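Local coordinates for protein DNA endonuclease I-CeuI (Chlamydomonas eugametos, PDB 2EX5) that cuts DNA at a degenerate 17-19 bp recognition sequence during intron homing, working as a magnesium-dependent LAGLIDADG homodimer, at residues C[63-69]-C[81-87]; C[126-130]-C[160-164]; C[171-176]-C[203-207]. The protein carries 1 engineered substitution. One frame throughout, in Å; residues are numbered along the deposited sequence.

Contact 1: C[63-69]-C[81-87]; sequences ASLNIST and VDPEFNV. With CA (calcium ion), chain F; nucleotides of chain B.
Ser-64, Asn-66 and Ser-68 pair with Asn-86, Glu-84 and Asp-82 through six backbone N-H···O bonds, so that residues 63-69 and 81-87 run antiparallel as the first two strands of the LAGLIDADG sheet. Ser-68 N to Asp-82 O is the straightest (178° at the hydrogen), although the donor stands above the carbonyl plane. The face of Ala-63, Leu-65, Ile-67 and Thr-69 is largely apolar. Leu-65 CD2 meets the edge of the Phe-85 ring at CD2 (3.7 Å), and Ile-67 CG2 is pressed to 3.4 Å from Val-81 CG1; helices 126-141, 147-164 and 171-185 pack over this side. The other face carries DNA. With OG swung away from the backbone N (chi1 174°), Ser-64 donates from it to OP2 of DA17 of chain B at 2.7 Å. Ser-68 OG and Thr-69 N both grip OP2 of DC19 of chain B. The extended side chain of Glu-84 accepts from N4 of DC18 of chain B on OE1, at 2.9 Å. Asp-82 OD1 (2.6 Å) and OD2, with five waters, ligate calcium here; Asp-82 is a ligand of the enzyme's second magnesium site. One hairpin thus reads a base, holds phosphates and carries a metal ligand.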
loop_
_atom_site.group_PDB
_atom_site.type_symbol
_atom_site.label_atom_id
_atom_site.label_comp_id
_atom_site.label_asym_id
_atom_site.label_seq_id
_atom_site.Cartn_x
_atom_site.Cartn_y
_atom_site.Cartn_z
ATOM N N ALA C 63 6.241 1.416 0.759
ATOM C CA ALA C 63 7.693 1.684 0.831
ATOM C C ALA C 63 8.407 0.351 1.062
ATOM O O ALA C 63 7.799 -0.646 1.447
ATOM C CB ALA C 63 7.965 2.615 2.007
ATOM N N SER C 64 9.712 0.337 0.842
ATOM C CA SER C 64 10.443 -0.860 0.880
ATOM C C SER C 64 11.771 -0.433 1.323
ATOM O O SER C 64 12.310 0.506 0.791
ATOM C CB SER C 64 10.539 -1.475 -0.501
ATOM O OG SER C 64 11.400 -2.595 -0.370
ATOM N N LEU C 65 12.298 -1.112 2.335
ATOM C CA LEU C 65 13.667 -0.993 2.710
ATOM C C LEU C 65 14.344 -2.280 2.275
ATOM O O LEU C 65 13.999 -3.399 2.791
ATOM C CB LEU C 65 13.757 -0.873 4.270
ATOM C CG LEU C 65 13.333 0.484 4.886
ATOM C CD1 LEU C 65 13.084 0.282 6.383
ATOM C CD2 LEU C 65 14.383 1.531 4.685
ATOM N N ASN C 66 15.345 -2.193 1.387
ATOM C CA ASN C 66 15.818 -3.468 0.846
ATOM C C ASN C 66 17.316 -3.514 0.693
ATOM O O ASN C 66 17.984 -2.472 0.748
ATOM C CB ASN C 66 15.040 -3.819 -0.418
ATOM C CG ASN C 66 15.191 -2.729 -1.516
ATOM O OD1 ASN C 66 14.194 -2.039 -1.871
ATOM N ND2 ASN C 66 16.395 -2.621 -2.055
ATOM N N ILE C 67 17.874 -4.704 0.591
ATOM C CA ILE C 67 19.294 -4.859 0.520
ATOM C C ILE C 67 19.567 -5.778 -0.600
ATOM O O ILE C 67 19.095 -6.963 -0.639
ATOM C CB ILE C 67 19.903 -5.454 1.920
ATOM C CG1 ILE C 67 19.734 -4.436 3.081
ATOM C CG2 ILE C 67 21.469 -5.815 1.756
ATOM C CD1 ILE C 67 19.674 -5.079 4.430
ATOM N N SER C 68 20.374 -5.296 -1.517
ATOM C CA SER C 68 20.766 -6.085 -2.638
ATOM C C SER C 68 22.237 -6.555 -2.591
ATOM O O SER C 68 23.108 -5.841 -2.067
ATOM C CB SER C 68 20.398 -5.286 -3.871
ATOM O OG SER C 68 21.071 -5.894 -4.938
ATOM N N THR C 69 22.529 -7.776 -3.093
ATOM C CA THR C 69 23.873 -8.276 -3.066
ATOM C C THR C 69 24.230 -8.722 -4.439
ATOM O O THR C 69 23.605 -9.626 -4.977
ATOM C CB THR C 69 24.095 -9.404 -2.026
ATOM O OG1 THR C 69 23.972 -8.851 -0.736
ATOM C CG2 THR C 69 25.547 -9.995 -2.111
ATOM N N VAL C 81 27.140 -5.191 -1.116
ATOM C CA VAL C 81 25.873 -5.289 -0.424
ATOM C C VAL C 81 25.259 -3.872 -0.355
ATOM O O VAL C 81 25.849 -2.914 0.116
ATOM C CB VAL C 81 26.102 -5.886 0.991
ATOM C CG1 VAL C 81 24.807 -6.230 1.698
ATOM C CG2 VAL C 81 27.043 -7.137 0.907
ATOM N N ASP C 82 24.049 -3.724 -0.825
ATOM C CA ASP C 82 23.624 -2.375 -1.080
ATOM C C ASP C 82 22.243 -2.097 -0.595
ATOM O O ASP C 82 21.334 -2.584 -1.216
ATOM C CB ASP C 82 23.705 -2.077 -2.577
ATOM C CG ASP C 82 24.019 -0.561 -2.840
ATOM O OD1 ASP C 82 24.634 0.118 -1.954
ATOM O OD2 ASP C 82 23.698 -0.070 -3.920
ATOM N N PRO C 83 22.095 -1.188 0.426
ATOM C CA PRO C 83 20.808 -0.747 0.988
ATOM C C PRO C 83 20.119 0.332 0.109
ATOM O O PRO C 83 20.788 1.251 -0.474
ATOM C CB PRO C 83 21.210 -0.149 2.354
ATOM C CG PRO C 83 22.564 0.335 2.209
ATOM C CD PRO C 83 23.212 -0.451 1.050
ATOM N N GLU C 84 18.816 0.267 0.061
ATOM C CA GLU C 84 18.029 1.236 -0.691
ATOM C C GLU C 84 16.705 1.363 0.055
ATOM O O GLU C 84 16.179 0.388 0.513
ATOM C CB GLU C 84 17.793 0.748 -2.107
ATOM C CG GLU C 84 16.838 1.707 -2.960
ATOM C CD GLU C 84 16.851 1.362 -4.405
ATOM O OE1 GLU C 84 15.789 0.993 -4.909
ATOM O OE2 GLU C 84 17.947 1.380 -5.070
ATOM N N PHE C 85 16.173 2.581 0.168
ATOM C CA PHE C 85 14.752 2.822 0.493
ATOM C C PHE C 85 13.986 3.247 -0.750
ATOM O O PHE C 85 14.481 4.079 -1.450
ATOM C CB PHE C 85 14.754 3.932 1.500
ATOM C CG PHE C 85 13.383 4.555 1.745
ATOM C CD1 PHE C 85 13.028 5.777 1.149
ATOM C CD2 PHE C 85 12.498 3.944 2.568
ATOM C CE1 PHE C 85 11.744 6.334 1.373
ATOM C CE2 PHE C 85 11.216 4.483 2.774
ATOM C CZ PHE C 85 10.871 5.711 2.184
ATOM N N ASN C 86 12.761 2.790 -1.027
ATOM C CA ASN C 86 12.050 3.379 -2.173
ATOM C C ASN C 86 10.631 3.329 -1.865
ATOM O O ASN C 86 10.247 2.533 -0.993
ATOM C CB ASN C 86 12.267 2.714 -3.582
ATOM C CG ASN C 86 11.794 1.251 -3.688
ATOM O OD1 ASN C 86 12.570 0.410 -4.037
ATOM N ND2 ASN C 86 10.552 0.958 -3.405
ATOM N N VAL C 87 9.854 4.107 -2.639
ATOM C CA VAL C 87 8.376 4.174 -2.537
ATOM C C VAL C 87 7.828 4.410 -3.907
ATOM O O VAL C 87 8.165 5.400 -4.515
ATOM C CB VAL C 87 7.880 5.378 -1.670
ATOM C CG1 VAL C 87 6.370 5.057 -0.986
ATOM C CG2 VAL C 87 8.820 5.603 -0.638
HETATM CA CA CA F . 24.313 2.427 -3.123
ATOM P P DA B 17 8.713 -5.291 -0.104
ATOM O OP1 DA B 17 8.277 -6.448 0.692
ATOM O OP2 DA B 17 9.322 -4.094 0.557
ATOM O "O5'" DA B 17 9.845 -5.703 -1.183
ATOM C "C5'" DA B 17 9.683 -6.947 -2.019
ATOM C "C4'" DA B 17 10.948 -7.124 -2.858
ATOM O "O4'" DA B 17 10.842 -6.112 -3.925
ATOM C "C3'" DA B 17 12.214 -6.772 -2.134
ATOM O "O3'" DA B 17 13.104 -7.829 -2.354
ATOM C "C2'" DA B 17 12.669 -5.440 -2.853
ATOM C "C1'" DA B 17 12.070 -5.577 -4.231
ATOM N N9 DA B 17 11.998 -4.373 -5.117
ATOM C C8 DA B 17 11.837 -3.008 -4.797
ATOM N N7 DA B 17 11.828 -2.237 -5.843
ATOM C C5 DA B 17 12.044 -3.108 -6.941
ATOM C C6 DA B 17 12.178 -2.938 -8.355
ATOM N N6 DA B 17 12.153 -1.776 -9.020
ATOM N N1 DA B 17 12.361 -4.050 -9.122
ATOM C C2 DA B 17 12.431 -5.270 -8.525
ATOM N N3 DA B 17 12.284 -5.581 -7.209
ATOM C C4 DA B 17 12.117 -4.431 -6.478
ATOM P P DC B 18 14.487 -8.047 -1.600
ATOM O OP1 DC B 18 14.850 -9.459 -1.790
ATOM O OP2 DC B 18 14.258 -7.553 -0.238
ATOM O "O5'" DC B 18 15.630 -7.055 -2.095
ATOM C "C5'" DC B 18 16.725 -7.198 -3.066
ATOM C "C4'" DC B 18 16.257 -7.535 -4.486
ATOM O "O4'" DC B 18 15.357 -6.514 -4.958
ATOM C "C3'" DC B 18 17.348 -7.544 -5.550
ATOM O "O3'" DC B 18 17.882 -8.866 -5.612
ATOM C "C2'" DC B 18 16.681 -7.112 -6.879
ATOM C "C1'" DC B 18 15.595 -6.214 -6.324
ATOM N N1 DC B 18 15.651 -4.648 -6.448
ATOM C C2 DC B 18 15.578 -4.154 -7.734
ATOM O O2 DC B 18 15.596 -5.040 -8.563
ATOM N N3 DC B 18 15.530 -2.792 -8.011
ATOM C C4 DC B 18 15.508 -1.963 -6.972
ATOM N N4 DC B 18 15.482 -0.665 -7.291
ATOM C C5 DC B 18 15.597 -2.421 -5.616
ATOM C C6 DC B 18 15.678 -3.784 -5.372
ATOM P P DC B 19 19.394 -9.111 -6.052
ATOM O OP1 DC B 19 19.485 -10.603 -6.110
ATOM O OP2 DC B 19 20.275 -8.532 -4.962
ATOM O "O5'" DC B 19 19.690 -8.479 -7.447
ATOM C "C5'" DC B 19 18.882 -8.818 -8.551
ATOM C "C4'" DC B 19 19.604 -8.283 -9.791
ATOM O "O4'" DC B 19 19.205 -6.892 -9.957
ATOM C "C3'" DC B 19 21.113 -8.236 -9.688
ATOM O "O3'" DC B 19 21.537 -8.811 -10.944
ATOM C "C2'" DC B 19 21.465 -6.727 -9.518
ATOM C "C1'" DC B 19 20.256 -5.996 -10.135
ATOM N N1 DC B 19 19.775 -4.699 -9.417
ATOM C C2 DC B 19 19.662 -3.552 -10.157
ATOM O O2 DC B 19 20.008 -3.584 -11.366
ATOM N N3 DC B 19 19.277 -2.394 -9.529
ATOM C C4 DC B 19 19.002 -2.322 -8.243
ATOM N N4 DC B 19 18.600 -1.124 -7.765
ATOM C C5 DC B 19 19.093 -3.495 -7.458
ATOM C C6 DC B 19 19.493 -4.626 -8.079
HETATM O O HOH W 1 22.779 2.462 -1.092
HETATM O O HOH W 2 24.542 4.989 -3.157
HETATM O O HOH W 3 26.054 2.633 -1.062
HETATM O O HOH W 4 26.426 1.953 -4.179
HETATM O O HOH W 5 22.920 2.520 -4.908
#

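Contact 2: C[126-130]-C[160-164]; sequences RQSLE and LELFN. With nucleotides of chain A.
Over one face of the Arg-126 guanidinium sits CB of Phe-163, 3.2 Å from NH1 and offset toward the rim, with the guanidinium and the phenyl ring inclined 35° to each other. OP2 of DT4 of chain A lies near the guanidinium plane at its edge, 3.7 Å from NH2, and a water lies in the plane of the Phe-163 ring at its edge. That water accepts from Arg-126 NE at 2.8 Å and donates to Leu-160 O, bridging the helices. A bend at chi3 (38°) in the arginine chain turns the guanidinium across Phe-163. Helix 126-141 follows the last strand of the LAGLIDADG sheet and, with helix 147-164, covers the face turned from the DNA, the two segments crossing at -135° with axes 11.0 Å apart. Between them Leu-160 CD1 meets Arg-126 CG, and its CD2 rests 4.1 Å from Leu-129 CB. With an alanine in place of Arg-126 the guanidinium is gone, which is likely to leave the bridging water without its NE donor and Phe-163 CB without the flat group now packed on it. The Arg-126 backbone N donates to OP2 of DA5 of chain A at 3.2 Å.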
loop_
_atom_site.group_PDB
_atom_site.type_symbol
_atom_site.label_atom_id
_atom_site.label_comp_id
_atom_site.label_asym_id
_atom_site.label_seq_id
_atom_site.Cartn_x
_atom_site.Cartn_y
_atom_site.Cartn_z
ATOM N N ARG C 126 23.772 6.706 1.952
ATOM C CA ARG C 126 23.740 6.020 3.226
ATOM C C ARG C 126 23.608 6.989 4.380
ATOM O O ARG C 126 23.001 6.588 5.365
ATOM C CB ARG C 126 24.927 5.069 3.385
ATOM C CG ARG C 126 24.642 3.693 2.673
ATOM C CD ARG C 126 25.874 2.958 2.322
ATOM N NE ARG C 126 26.852 3.145 3.385
ATOM C CZ ARG C 126 28.105 2.737 3.311
ATOM N NH1 ARG C 126 28.976 3.031 4.268
ATOM N NH2 ARG C 126 28.480 2.037 2.253
ATOM N N GLN C 127 24.078 8.254 4.259
ATOM C CA GLN C 127 23.926 9.215 5.393
ATOM C C GLN C 127 22.473 9.574 5.491
ATOM O O GLN C 127 21.914 9.563 6.571
ATOM C CB GLN C 127 24.585 10.598 5.218
ATOM C CG GLN C 127 25.984 10.831 4.771
ATOM C CD GLN C 127 26.280 12.410 4.775
ATOM O OE1 GLN C 127 27.269 12.850 5.362
ATOM N NE2 GLN C 127 25.368 13.240 4.124
ATOM N N SER C 128 21.861 9.960 4.387
ATOM C CA SER C 128 20.397 10.182 4.341
ATOM C C SER C 128 19.547 9.050 4.972
ATOM O O SER C 128 18.554 9.275 5.603
ATOM C CB SER C 128 19.945 10.316 2.914
ATOM O OG SER C 128 20.684 11.254 2.220
ATOM N N LEU C 129 19.894 7.821 4.665
ATOM C CA LEU C 129 19.172 6.641 5.098
ATOM C C LEU C 129 19.277 6.568 6.622
ATOM O O LEU C 129 18.308 6.377 7.352
ATOM C CB LEU C 129 19.871 5.425 4.374
ATOM C CG LEU C 129 19.238 4.567 3.267
ATOM C CD1 LEU C 129 17.911 5.051 2.625
ATOM C CD2 LEU C 129 20.173 3.807 2.379
ATOM N N GLU C 130 20.482 6.740 7.121
ATOM C CA GLU C 130 20.710 6.909 8.553
ATOM C C GLU C 130 20.190 8.133 9.311
ATOM O O GLU C 130 19.788 8.050 10.493
ATOM C CB GLU C 130 22.198 7.037 8.653
ATOM C CG GLU C 130 22.755 5.922 9.282
ATOM C CD GLU C 130 24.207 6.172 9.468
ATOM O OE1 GLU C 130 24.966 5.849 8.487
ATOM O OE2 GLU C 130 24.510 6.704 10.584
ATOM N N LEU C 160 23.615 -0.564 8.259
ATOM C CA LEU C 160 24.136 0.787 8.067
ATOM C C LEU C 160 25.280 1.039 9.073
ATOM O O LEU C 160 26.271 1.705 8.715
ATOM C CB LEU C 160 23.009 1.849 8.149
ATOM C CG LEU C 160 22.174 2.478 6.979
ATOM C CD1 LEU C 160 22.262 1.934 5.650
ATOM C CD2 LEU C 160 20.716 2.768 7.322
ATOM N N GLU C 161 25.178 0.481 10.297
ATOM C CA GLU C 161 26.197 0.751 11.366
ATOM C C GLU C 161 27.418 -0.050 11.099
ATOM O O GLU C 161 28.492 0.435 11.296
ATOM C CB GLU C 161 25.669 0.486 12.793
ATOM C CG GLU C 161 24.307 1.192 13.096
ATOM C CD GLU C 161 23.760 1.006 14.591
ATOM O OE1 GLU C 161 24.557 0.527 15.474
ATOM O OE2 GLU C 161 22.559 1.370 14.873
ATOM N N LEU C 162 27.264 -1.304 10.675
ATOM C CA LEU C 162 28.360 -2.119 10.129
ATOM C C LEU C 162 29.153 -1.398 9.022
ATOM O O LEU C 162 30.364 -1.365 9.057
ATOM C CB LEU C 162 27.805 -3.453 9.553
ATOM C CG LEU C 162 27.607 -4.742 10.397
ATOM C CD1 LEU C 162 28.771 -5.085 11.378
ATOM C CD2 LEU C 162 26.266 -4.836 11.100
ATOM N N PHE C 163 28.457 -0.836 8.021
ATOM C CA PHE C 163 29.117 -0.127 6.916
ATOM C C PHE C 163 29.885 1.064 7.390
ATOM O O PHE C 163 30.970 1.286 6.903
ATOM C CB PHE C 163 28.139 0.355 5.812
ATOM C CG PHE C 163 27.358 -0.738 5.165
ATOM C CD1 PHE C 163 27.982 -1.924 4.756
ATOM C CD2 PHE C 163 26.026 -0.580 4.924
ATOM C CE1 PHE C 163 27.275 -2.939 4.130
ATOM C CE2 PHE C 163 25.335 -1.597 4.293
ATOM C CZ PHE C 163 25.954 -2.791 3.912
ATOM N N ASN C 164 29.302 1.829 8.323
ATOM C CA ASN C 164 30.006 2.905 9.023
ATOM C C ASN C 164 31.323 2.548 9.718
ATOM O O ASN C 164 32.276 3.341 9.706
ATOM C CB ASN C 164 29.105 3.458 10.057
ATOM C CG ASN C 164 28.216 4.450 9.496
ATOM O OD1 ASN C 164 27.153 4.733 10.067
ATOM N ND2 ASN C 164 28.551 4.901 8.282
ATOM P P DA A 5 26.860 6.540 -0.559
ATOM O OP1 DA A 5 27.634 7.086 0.587
ATOM O OP2 DA A 5 25.774 5.576 -0.290
ATOM O "O5'" DA A 5 26.407 7.731 -1.535
ATOM C "C5'" DA A 5 27.489 8.413 -2.106
ATOM C "C4'" DA A 5 27.094 9.071 -3.397
ATOM O "O4'" DA A 5 27.538 8.156 -4.418
ATOM C "C3'" DA A 5 25.627 9.388 -3.721
ATOM O "O3'" DA A 5 25.529 10.597 -4.469
ATOM C "C2'" DA A 5 25.189 8.228 -4.647
ATOM C "C1'" DA A 5 26.486 7.886 -5.360
ATOM N N9 DA A 5 26.722 6.491 -5.735
ATOM C C8 DA A 5 26.871 5.406 -4.892
ATOM N N7 DA A 5 27.205 4.315 -5.559
ATOM C C5 DA A 5 27.301 4.685 -6.886
ATOM C C6 DA A 5 27.545 3.924 -8.076
ATOM N N6 DA A 5 27.800 2.585 -8.096
ATOM N N1 DA A 5 27.568 4.640 -9.198
ATOM C C2 DA A 5 27.267 5.964 -9.180
ATOM N N3 DA A 5 26.980 6.778 -8.157
ATOM C C4 DA A 5 27.015 6.060 -7.015
ATOM P P DT A 4 32.025 2.580 0.739
ATOM O OP1 DT A 4 32.161 3.122 2.087
ATOM O OP2 DT A 4 31.549 1.216 0.435
ATOM O "O5'" DT A 4 30.970 3.501 -0.032
ATOM C "C5'" DT A 4 31.190 4.901 -0.089
ATOM C "C4'" DT A 4 30.294 5.449 -1.157
ATOM O "O4'" DT A 4 30.904 5.282 -2.470
ATOM C "C3'" DT A 4 28.909 4.799 -1.188
ATOM O "O3'" DT A 4 27.859 5.704 -1.525
ATOM C "C2'" DT A 4 29.058 3.952 -2.442
ATOM C "C1'" DT A 4 29.850 4.919 -3.296
ATOM N N1 DT A 4 30.307 4.254 -4.505
ATOM C C2 DT A 4 30.334 4.985 -5.706
ATOM O O2 DT A 4 30.019 6.131 -5.882
ATOM N N3 DT A 4 30.707 4.318 -6.816
ATOM C C4 DT A 4 31.072 3.011 -6.848
ATOM O O4 DT A 4 31.454 2.559 -7.934
ATOM C C5 DT A 4 31.048 2.264 -5.582
ATOM C C7 DT A 4 31.700 0.866 -5.552
ATOM C C6 DT A 4 30.658 2.914 -4.455
HETATM O O HOH W 6 26.165 3.135 6.100
#

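Contact 3: C[171-176]-C[203-207]; sequences LEQLVN and QDFAR
Gln-203 opens the contact by laying its CB and CG against Val-175 CG1, with CG at 3.5 Å. Its chain runs on, extended, until NE2 points at Val-175 O; the bond is nearly straight (175°) but long, 3.4 Å, and counts as weak. Ala-206, one turn on, faces the helix with its single methyl: CB has Leu-171 CD2 at 4.0 Å, Leu-174 CD2 at 4.1 Å and Val-175 CG2 a little farther. Last comes Arg-207, the final residue of the deposited chain, bearing the terminal carboxylate. Its side chain, bent at chi3 (141°), reaches back over the helix, where Leu-171 CD1 packs 3.7 Å from NE and Val-175 CG1 lies over one face of the guanidinium, 3.4 Å from NH2. At the edge of that group, near its plane, Glu-172 OE1 forms a salt bridge to NH1 at 3.0 Å; carboxylate and guanidinium are only 24° from coplanar. Asn-176 ND2 also donates weakly to that OE1. This is helix-to-helix packing well back from the DNA. Its centre around Ala-206 is apolar, the one charged pair lies among exposed residues and the Gln-203 bond is weak, so the join probably rests mainly on aliphatic packing.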
loop_
_atom_site.group_PDB
_atom_site.type_symbol
_atom_site.label_atom_id
_atom_site.label_comp_id
_atom_site.label_asym_id
_atom_site.label_seq_id
_atom_site.Cartn_x
_atom_site.Cartn_y
_atom_site.Cartn_z
ATOM N N LEU C 171 36.966 -9.281 5.319
ATOM C CA LEU C 171 36.355 -10.558 4.841
ATOM C C LEU C 171 35.479 -11.286 5.882
ATOM O O LEU C 171 34.391 -11.747 5.568
ATOM C CB LEU C 171 37.440 -11.478 4.271
ATOM C CG LEU C 171 37.118 -12.701 3.390
ATOM C CD1 LEU C 171 37.156 -14.057 4.226
ATOM C CD2 LEU C 171 35.833 -12.566 2.477
ATOM N N GLU C 172 35.920 -11.323 7.125
ATOM C CA GLU C 172 35.232 -12.085 8.160
ATOM C C GLU C 172 33.851 -11.537 8.542
ATOM O O GLU C 172 32.858 -12.278 8.636
ATOM C CB GLU C 172 36.141 -12.180 9.404
ATOM C CG GLU C 172 37.354 -13.116 9.176
ATOM C CD GLU C 172 37.020 -14.479 8.480
ATOM O OE1 GLU C 172 36.072 -15.199 8.864
ATOM O OE2 GLU C 172 37.739 -14.825 7.537
ATOM N N GLN C 173 33.800 -10.244 8.814
ATOM C CA GLN C 173 32.562 -9.586 9.113
ATOM C C GLN C 173 31.662 -9.588 7.891
ATOM O O GLN C 173 30.483 -9.729 8.076
ATOM C CB GLN C 173 32.809 -8.166 9.548
ATOM C CG GLN C 173 33.521 -8.054 10.851
ATOM C CD GLN C 173 32.963 -6.955 11.686
ATOM O OE1 GLN C 173 33.450 -5.850 11.616
ATOM N NE2 GLN C 173 31.884 -7.228 12.438
ATOM N N LEU C 174 32.199 -9.414 6.675
ATOM C CA LEU C 174 31.394 -9.480 5.480
ATOM C C LEU C 174 30.702 -10.810 5.433
ATOM O O LEU C 174 29.467 -10.871 5.206
ATOM C CB LEU C 174 32.199 -9.331 4.206
ATOM C CG LEU C 174 31.331 -9.548 2.929
ATOM C CD1 LEU C 174 30.204 -8.551 2.716
ATOM C CD2 LEU C 174 32.136 -9.530 1.675
ATOM N N VAL C 175 31.505 -11.877 5.619
ATOM C CA VAL C 175 30.967 -13.263 5.574
ATOM C C VAL C 175 30.085 -13.511 6.761
ATOM O O VAL C 175 28.967 -13.994 6.621
ATOM C CB VAL C 175 32.076 -14.368 5.307
ATOM C CG1 VAL C 175 31.532 -15.778 5.414
ATOM C CG2 VAL C 175 32.729 -14.165 3.938
ATOM N N ASN C 176 30.506 -13.095 7.929
ATOM C CA ASN C 176 29.816 -13.576 9.138
ATOM C C ASN C 176 28.720 -12.742 9.778
ATOM O O ASN C 176 27.827 -13.333 10.327
ATOM C CB ASN C 176 30.819 -13.964 10.201
ATOM C CG ASN C 176 31.651 -15.147 9.791
ATOM O OD1 ASN C 176 31.142 -16.241 9.555
ATOM N ND2 ASN C 176 32.940 -14.934 9.715
ATOM N N GLN C 203 28.853 -16.234 0.565
ATOM C CA GLN C 203 30.050 -16.435 1.346
ATOM C C GLN C 203 31.201 -17.137 0.562
ATOM O O GLN C 203 32.338 -16.786 0.805
ATOM C CB GLN C 203 29.709 -17.218 2.614
ATOM C CG GLN C 203 28.688 -16.552 3.537
ATOM C CD GLN C 203 28.060 -17.511 4.535
ATOM O OE1 GLN C 203 27.724 -18.654 4.211
ATOM N NE2 GLN C 203 27.899 -17.052 5.728
ATOM N N ASP C 204 30.916 -18.076 -0.369
ATOM C CA ASP C 204 31.955 -18.839 -1.081
ATOM C C ASP C 204 32.612 -17.899 -2.076
ATOM O O ASP C 204 33.809 -17.933 -2.301
ATOM C CB ASP C 204 31.394 -20.035 -1.974
ATOM C CG ASP C 204 30.900 -21.297 -1.191
ATOM O OD1 ASP C 204 31.150 -21.426 0.049
ATOM O OD2 ASP C 204 30.191 -22.158 -1.851
ATOM N N PHE C 205 31.787 -17.149 -2.782
ATOM C CA PHE C 205 32.280 -16.205 -3.790
ATOM C C PHE C 205 33.203 -15.138 -3.170
ATOM O O PHE C 205 34.253 -14.787 -3.707
ATOM C CB PHE C 205 31.081 -15.567 -4.527
ATOM C CG PHE C 205 31.486 -14.642 -5.636
ATOM C CD1 PHE C 205 31.655 -15.123 -6.908
ATOM C CD2 PHE C 205 31.750 -13.299 -5.381
ATOM C CE1 PHE C 205 32.054 -14.282 -7.912
ATOM C CE2 PHE C 205 32.152 -12.460 -6.378
ATOM C CZ PHE C 205 32.287 -12.939 -7.639
ATOM N N ALA C 206 32.811 -14.655 -2.003
ATOM C CA ALA C 206 33.586 -13.651 -1.320
ATOM C C ALA C 206 34.910 -14.291 -0.926
ATOM O O ALA C 206 35.994 -13.667 -1.061
ATOM C CB ALA C 206 32.828 -13.155 -0.097
ATOM N N ARG C 207 34.865 -15.542 -0.457
ATOM C CA ARG C 207 36.178 -16.191 -0.156
ATOM C C ARG C 207 36.980 -16.593 -1.406
ATOM O O ARG C 207 38.138 -16.349 -1.312
ATOM C CB ARG C 207 36.121 -17.314 0.880
ATOM C CG ARG C 207 35.392 -17.007 2.159
ATOM C CD ARG C 207 35.531 -18.118 3.186
ATOM N NE ARG C 207 35.683 -17.492 4.495
ATOM C CZ ARG C 207 34.815 -17.586 5.496
ATOM N NH1 ARG C 207 35.036 -16.910 6.623
ATOM N NH2 ARG C 207 33.729 -18.345 5.383
ATOM O OXT ARG C 207 36.633 -17.079 -2.510
#

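How the contacts relate
Following the chain from the N terminus, contact 1 closes first, as the hairpin of strands 63-71 and 79-90. After strands 108-111 and 118-123 complete the sheet, helix 126-141 leads through a turn into helix 147-164, and contact 2 closes that loop. Helix 171-185 follows directly, and contact 3 brings helix 199-206 back to the start of helix 171-185. The three loops come in series, neither nesting nor crossing. They still touch in space: Pro-83 CG meets Leu-160 CD1, Phe-85 packs on Leu-129, Val-81 CG2 reaches Leu-174 CD1, and Leu-162 touches Gln-173. The hairpin carries both helices of contact 2 and helix 171-185, to which contact 3 fastens helix 199-206.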